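Lmo2445 protein (Listeria monocytogenes EGD-e, PDB 5HZL) is a secreted, internalin-like leucine-rich-repeat protein of unknown function that binds calcium ions. Local coordinates at residues T114-A119 against P139-M144; T125-S130 against E145-I150. All blocks are in the same frame, centred on the assembly; numbering follows the deposited sequence.

How the contacts relate
Contact 2 joins neighbouring strands of the seven-stranded parallel sheet of the leucine-rich-repeat domain, whereas contact 1 joins the chain just after strand 113-115 to the loop before strand 149-151, in successive turns of the same solenoid. The segments alternate along the sequence, and 139-144 runs straight on into 145-150; the two contacts are offset by one turn and share the turn of strand 126-128. Their chemistry differs with place: 125-130 against 145-150 is held by backbone hydrogen bonds between parallel strands and a side-chain hydrogen bond between Ser-149 and Asn-126, while 114-119 against 139-144 relies on apolar packing with two weak bonds. Each is partly buried. Their apolar sides merge inside, where Phe-141 packs on Leu-147 and Ile-150, and Phe-116 on Leu-129.

Contact 1: residues T114-A119 against P139-M144; sequences TVFPDA and PKFVGM
Phe-116 does most of the apolar work here, reaching toward 139-144 with CG anti to its own backbone N (chi1 -179°). The selenium of the selenomethionine Met-144 comes at the edge of its ring, SE of Met-144 lying 3.4 Å from CE2 of Phe-116, a Met-aromatic contact near the ring plane. Pro-139 CB is at the edge too. Phe-141 meets the same ring obliquely, with CE1 of Phe-141 3.7 Å from Phe-116 CE2 and the planes at 50°. Beyond the selenium, a bend at chi3 brings the methyl CE of Met-144 to the backbone of Pro-117 and Ala-119.

These loops are the non-strand sides of adjacent leucine-rich-repeat turns; Phe-116, Phe-141 and Met-144 are buried, while Asp-118 and Val-142 are at the surface. Trp-166, from further along the solenoid, carries the packing on: its ring meets that of Phe-141 and its NE1 donates to Pro-139 O.

Polar links are sparse. Val-142 N gives a weak but fairly straight hydrogen bond to Asp-118 OD1 (3.2 Å, 164° at the hydrogen), and the carboxylate lies against CB of Val-142. Ala-119 N makes a bent, weak bond to Val-142 O at 3.0 Å. Phe-141 to Met-144 forms a type II turn, closed by Met-144 N to Phe-141 O, which carries Gly-143 CA to 3.3 Å from Ala-119 O, a CA-H...O contact.

Contact 2: residues T125-S130 against E145-I150; sequences TNVDLS and EGLVSI
Strands 126-128 and 149-151 run parallel in the middle of the seven-stranded sheet of the repeat domain, pairing Asn-126 with Ser-149 and Val-127 with Ile-150. Thr-125 O takes two donors, Val-148 N at 2.8 Å and Ser-149 N at 3.2 Å. Val-127 N donates to Ser-149 O (3.1 Å), so Ser-149 is gripped through both its N and its O by the residues flanking Asn-126.

On the sheet face bearing Asn-126 and Ser-149, the hydroxyl OG of Ser-149 donates to Asn-126 OD1 at 2.6 Å, from 29° off the amide's carbonyl plane. OG reaches the amide from between its own backbone N and carbonyl carbon (chi1 63°). Asn-126 ND2 in turn donates to Asn-105 OD1, so the amide bridges the strands before and after its own.

The strands stack in register as in the leucine-rich-repeat solenoid, where each turn gives one short strand to a parallel sheet. The face bearing Val-127 and Ile-150 turns into its apolar interior, where the two side chains run side by side, CG1 of Val-127 to CG1 of Ile-150 at 3.7 Å. Leu-147 adds CD2, 3.9 Å from CG1 of Val-127. Ahead of the strands, Thr-125 and Val-148 set their CG2 methyls alongside each other, 3.9 Å apart; Val-148 also lies close to Asp-173, a ligand of one of the calcium ions.

Contact 1: residues T114-A119 against P139-M144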
loop_
_atom_site.group_PDB
_atom_site.type_symbol
_atom_site.label_atom_id
_atom_site.label_comp_id
_atom_site.label_asym_id
_atom_site.label_seq_id
_atom_site.Cartn_x
_atom_site.Cartn_y
_atom_site.Cartn_z
ATOM N N THR A 114 0.279 4.175 -7.050
ATOM C CA THR A 114 -1.136 3.934 -6.839
ATOM C C THR A 114 -1.498 2.479 -7.077
ATOM O O THR A 114 -2.544 2.036 -6.608
ATOM C CB THR A 114 -1.995 4.820 -7.765
ATOM O OG1 THR A 114 -1.722 4.519 -9.151
ATOM C CG2 THR A 114 -1.724 6.299 -7.478
ATOM N N VAL A 115 -0.661 1.743 -7.813
ATOM C CA VAL A 115 -0.903 0.321 -8.108
ATOM C C VAL A 115 0.424 -0.399 -8.187
ATOM O O VAL A 115 1.310 0.013 -8.954
ATOM C CB VAL A 115 -1.579 0.102 -9.493
ATOM C CG1 VAL A 115 -1.681 -1.383 -9.856
ATOM C CG2 VAL A 115 -2.947 0.754 -9.544
ATOM N N PHE A 116 0.545 -1.478 -7.416
ATOM C CA PHE A 116 1.732 -2.319 -7.418
ATOM C C PHE A 116 1.209 -3.644 -7.977
ATOM O O PHE A 116 0.646 -4.437 -7.237
ATOM C CB PHE A 116 2.300 -2.445 -6.010
ATOM C CG PHE A 116 3.533 -3.286 -5.942
ATOM C CD1 PHE A 116 4.783 -2.744 -6.264
ATOM C CD2 PHE A 116 3.453 -4.621 -5.572
ATOM C CE1 PHE A 116 5.928 -3.530 -6.213
ATOM C CE2 PHE A 116 4.590 -5.405 -5.519
ATOM C CZ PHE A 116 5.831 -4.863 -5.841
ATOM N N PRO A 117 1.414 -3.898 -9.287
ATOM C CA PRO A 117 0.847 -5.107 -9.905
ATOM C C PRO A 117 1.486 -6.438 -9.531
ATOM O O PRO A 117 2.619 -6.493 -9.019
ATOM C CB PRO A 117 1.073 -4.862 -11.404
ATOM C CG PRO A 117 2.378 -4.135 -11.436
ATOM C CD PRO A 117 2.415 -3.275 -10.182
ATOM N N ASP A 118 0.715 -7.492 -9.791
ATOM C CA ASP A 118 1.148 -8.852 -9.569
ATOM C C ASP A 118 2.204 -9.040 -10.661
ATOM O O ASP A 118 1.971 -8.741 -11.842
ATOM C CB ASP A 118 -0.025 -9.839 -9.682
ATOM C CG ASP A 118 -1.081 -9.661 -8.553
ATOM O OD1 ASP A 118 -0.755 -9.184 -7.431
ATOM O OD2 ASP A 118 -2.254 -10.034 -8.782
ATOM N N ALA A 119 3.374 -9.497 -10.242
ATOM C CA ALA A 119 4.499 -9.663 -11.140
ATOM C C ALA A 119 5.370 -10.809 -10.690
ATOM O O ALA A 119 5.518 -11.068 -9.495
ATOM C CB ALA A 119 5.307 -8.377 -11.167
ATOM N N PRO A 139 -2.556 -4.505 -2.934
ATOM C CA PRO A 139 -1.851 -5.531 -3.689
ATOM C C PRO A 139 -1.841 -6.896 -2.986
ATOM O O PRO A 139 -1.766 -6.959 -1.764
ATOM C CB PRO A 139 -0.431 -4.963 -3.794
ATOM C CG PRO A 139 -0.254 -4.138 -2.577
ATOM C CD PRO A 139 -1.612 -3.568 -2.280
ATOM N N LYS A 140 -1.913 -7.968 -3.777
ATOM C CA LYS A 140 -1.890 -9.358 -3.290
ATOM C C LYS A 140 -0.510 -10.028 -3.410
ATOM O O LYS A 140 -0.287 -11.093 -2.841
ATOM C CB LYS A 140 -2.935 -10.199 -4.036
ATOM C CG LYS A 140 -4.380 -9.809 -3.755
ATOM C CD LYS A 140 -5.381 -10.570 -4.641
ATOM C CE LYS A 140 -5.454 -12.089 -4.431
ATOM N NZ LYS A 140 -5.903 -12.448 -3.050
ATOM N N PHE A 141 0.396 -9.409 -4.157
ATOM C CA PHE A 141 1.760 -9.923 -4.363
ATOM C C PHE A 141 1.820 -11.300 -5.049
ATOM O O PHE A 141 2.607 -12.167 -4.649
ATOM C CB PHE A 141 2.553 -9.917 -3.048
ATOM C CG PHE A 141 2.546 -8.592 -2.363
ATOM C CD1 PHE A 141 3.419 -7.583 -2.764
ATOM C CD2 PHE A 141 1.660 -8.337 -1.329
ATOM C CE1 PHE A 141 3.411 -6.346 -2.144
ATOM C CE2 PHE A 141 1.645 -7.103 -0.699
ATOM C CZ PHE A 141 2.524 -6.104 -1.107
ATOM N N VAL A 142 0.981 -11.514 -6.066
ATOM C CA VAL A 142 1.000 -12.784 -6.804
ATOM C C VAL A 142 2.250 -12.710 -7.683
ATOM O O VAL A 142 2.472 -11.715 -8.379
ATOM C CB VAL A 142 -0.289 -13.075 -7.625
ATOM C CG1 VAL A 142 -0.139 -14.362 -8.435
ATOM C CG2 VAL A 142 -1.508 -13.173 -6.709
ATOM N N GLY A 143 3.051 -13.773 -7.620
ATOM C CA GLY A 143 4.327 -13.871 -8.326
ATOM C C GLY A 143 5.517 -13.597 -7.398
ATOM O O GLY A 143 6.659 -13.853 -7.777
HETATM N N MSE A 144 5.244 -13.105 -6.180
HETATM C CA MSE A 144 6.265 -12.767 -5.177
HETATM C C MSE A 144 6.118 -13.629 -3.939
HETATM O O MSE A 144 6.246 -13.160 -2.810
HETATM C CB MSE A 144 6.053 -11.277 -4.881
HETATM C CG MSE A 144 6.464 -10.439 -6.088
HETATM SE SE MSE A 144 5.856 -8.575 -5.949
HETATM C CE MSE A 144 4.219 -8.655 -7.034
#

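Contact 2: residues T125-S130 against E145-I150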
loop_
_atom_site.group_PDB
_atom_site.type_symbol
_atom_site.label_atom_id
_atom_site.label_comp_id
_atom_site.label_asym_id
_atom_site.label_seq_id
_atom_site.Cartn_x
_atom_site.Cartn_y
_atom_site.Cartn_z
ATOM N N THR A 125 12.629 -10.634 -1.967
ATOM C CA THR A 125 12.704 -10.884 -0.534
ATOM C C THR A 125 12.183 -9.732 0.323
ATOM O O THR A 125 11.630 -9.966 1.407
ATOM C CB THR A 125 14.191 -11.198 -0.192
ATOM O OG1 THR A 125 14.494 -12.494 -0.702
ATOM C CG2 THR A 125 14.495 -11.218 1.308
ATOM N N ASN A 126 12.361 -8.503 -0.153
ATOM C CA ASN A 126 11.948 -7.338 0.591
ATOM C C ASN A 126 11.323 -6.278 -0.289
ATOM O O ASN A 126 11.766 -6.064 -1.394
ATOM C CB ASN A 126 13.178 -6.745 1.253
ATOM C CG ASN A 126 12.862 -5.500 2.049
ATOM O OD1 ASN A 126 11.984 -5.490 2.892
ATOM N ND2 ASN A 126 13.580 -4.439 1.775
ATOM N N VAL A 127 10.315 -5.586 0.221
ATOM C CA VAL A 127 9.643 -4.541 -0.536
ATOM C C VAL A 127 9.228 -3.416 0.426
ATOM O O VAL A 127 8.566 -3.681 1.406
ATOM C CB VAL A 127 8.453 -5.153 -1.337
ATOM C CG1 VAL A 127 7.391 -5.764 -0.428
ATOM C CG2 VAL A 127 7.804 -4.130 -2.240
ATOM N N ASP A 128 9.669 -2.181 0.165
ATOM C CA ASP A 128 9.350 -0.980 0.979
ATOM C C ASP A 128 8.442 -0.068 0.138
ATOM O O ASP A 128 8.916 0.711 -0.687
ATOM C CB ASP A 128 10.629 -0.233 1.413
ATOM C CG ASP A 128 10.351 1.019 2.311
ATOM O OD1 ASP A 128 9.195 1.243 2.749
ATOM O OD2 ASP A 128 11.313 1.787 2.602
ATOM N N LEU A 129 7.134 -0.191 0.357
ATOM C CA LEU A 129 6.117 0.581 -0.358
ATOM C C LEU A 129 5.414 1.566 0.569
ATOM O O LEU A 129 4.294 2.000 0.313
ATOM C CB LEU A 129 5.110 -0.383 -0.987
ATOM C CG LEU A 129 5.659 -1.251 -2.114
ATOM C CD1 LEU A 129 4.753 -2.436 -2.398
ATOM C CD2 LEU A 129 5.872 -0.421 -3.373
ATOM N N SER A 130 6.096 1.938 1.640
ATOM C CA SER A 130 5.545 2.873 2.591
ATOM C C SER A 130 5.420 4.284 1.995
ATOM O O SER A 130 6.231 4.693 1.179
ATOM C CB SER A 130 6.461 2.929 3.811
ATOM O OG SER A 130 7.766 3.359 3.446
ATOM N N GLU A 145 5.875 -14.920 -4.150
ATOM C CA GLU A 145 5.688 -15.879 -3.052
ATOM C C GLU A 145 6.863 -16.016 -2.071
ATOM O O GLU A 145 6.689 -16.534 -0.968
ATOM C CB GLU A 145 5.297 -17.265 -3.593
ATOM C CG GLU A 145 3.892 -17.379 -4.218
ATOM C CD GLU A 145 3.689 -16.668 -5.562
ATOM O OE1 GLU A 145 4.654 -16.552 -6.360
ATOM O OE2 GLU A 145 2.533 -16.255 -5.835
ATOM N N GLY A 146 8.042 -15.546 -2.461
ATOM C CA GLY A 146 9.230 -15.618 -1.617
ATOM C C GLY A 146 9.448 -14.470 -0.654
ATOM O O GLY A 146 10.413 -14.505 0.102
ATOM N N LEU A 147 8.567 -13.464 -0.670
ATOM C CA LEU A 147 8.693 -12.307 0.226
ATOM C C LEU A 147 8.861 -12.630 1.715
ATOM O O LEU A 147 8.157 -13.488 2.261
ATOM C CB LEU A 147 7.510 -11.352 0.051
ATOM C CG LEU A 147 7.511 -10.446 -1.186
ATOM C CD1 LEU A 147 6.159 -9.774 -1.394
ATOM C CD2 LEU A 147 8.623 -9.400 -1.097
ATOM N N VAL A 148 9.806 -11.933 2.345
ATOM C CA VAL A 148 10.097 -12.091 3.767
ATOM C C VAL A 148 9.571 -10.895 4.547
ATOM O O VAL A 148 9.066 -11.065 5.651
ATOM C CB VAL A 148 11.611 -12.274 4.031
ATOM C CG1 VAL A 148 11.917 -12.313 5.533
ATOM C CG2 VAL A 148 12.095 -13.537 3.333
ATOM N N SER A 149 9.693 -9.698 3.985
ATOM C CA SER A 149 9.214 -8.498 4.668
ATOM C C SER A 149 8.596 -7.480 3.719
ATOM O O SER A 149 9.170 -7.145 2.691
ATOM C CB SER A 149 10.336 -7.835 5.460
ATOM O OG SER A 149 11.343 -7.401 4.598
ATOM N N ILE A 150 7.420 -7.001 4.123
ATOM C CA ILE A 150 6.608 -6.023 3.418
ATOM C C ILE A 150 6.342 -4.822 4.306
ATOM O O ILE A 150 5.871 -4.961 5.435
ATOM C CB ILE A 150 5.239 -6.630 3.069
ATOM C CG1 ILE A 150 5.419 -7.766 2.049
ATOM C CG2 ILE A 150 4.281 -5.566 2.530
ATOM C CD1 ILE A 150 4.143 -8.523 1.745
#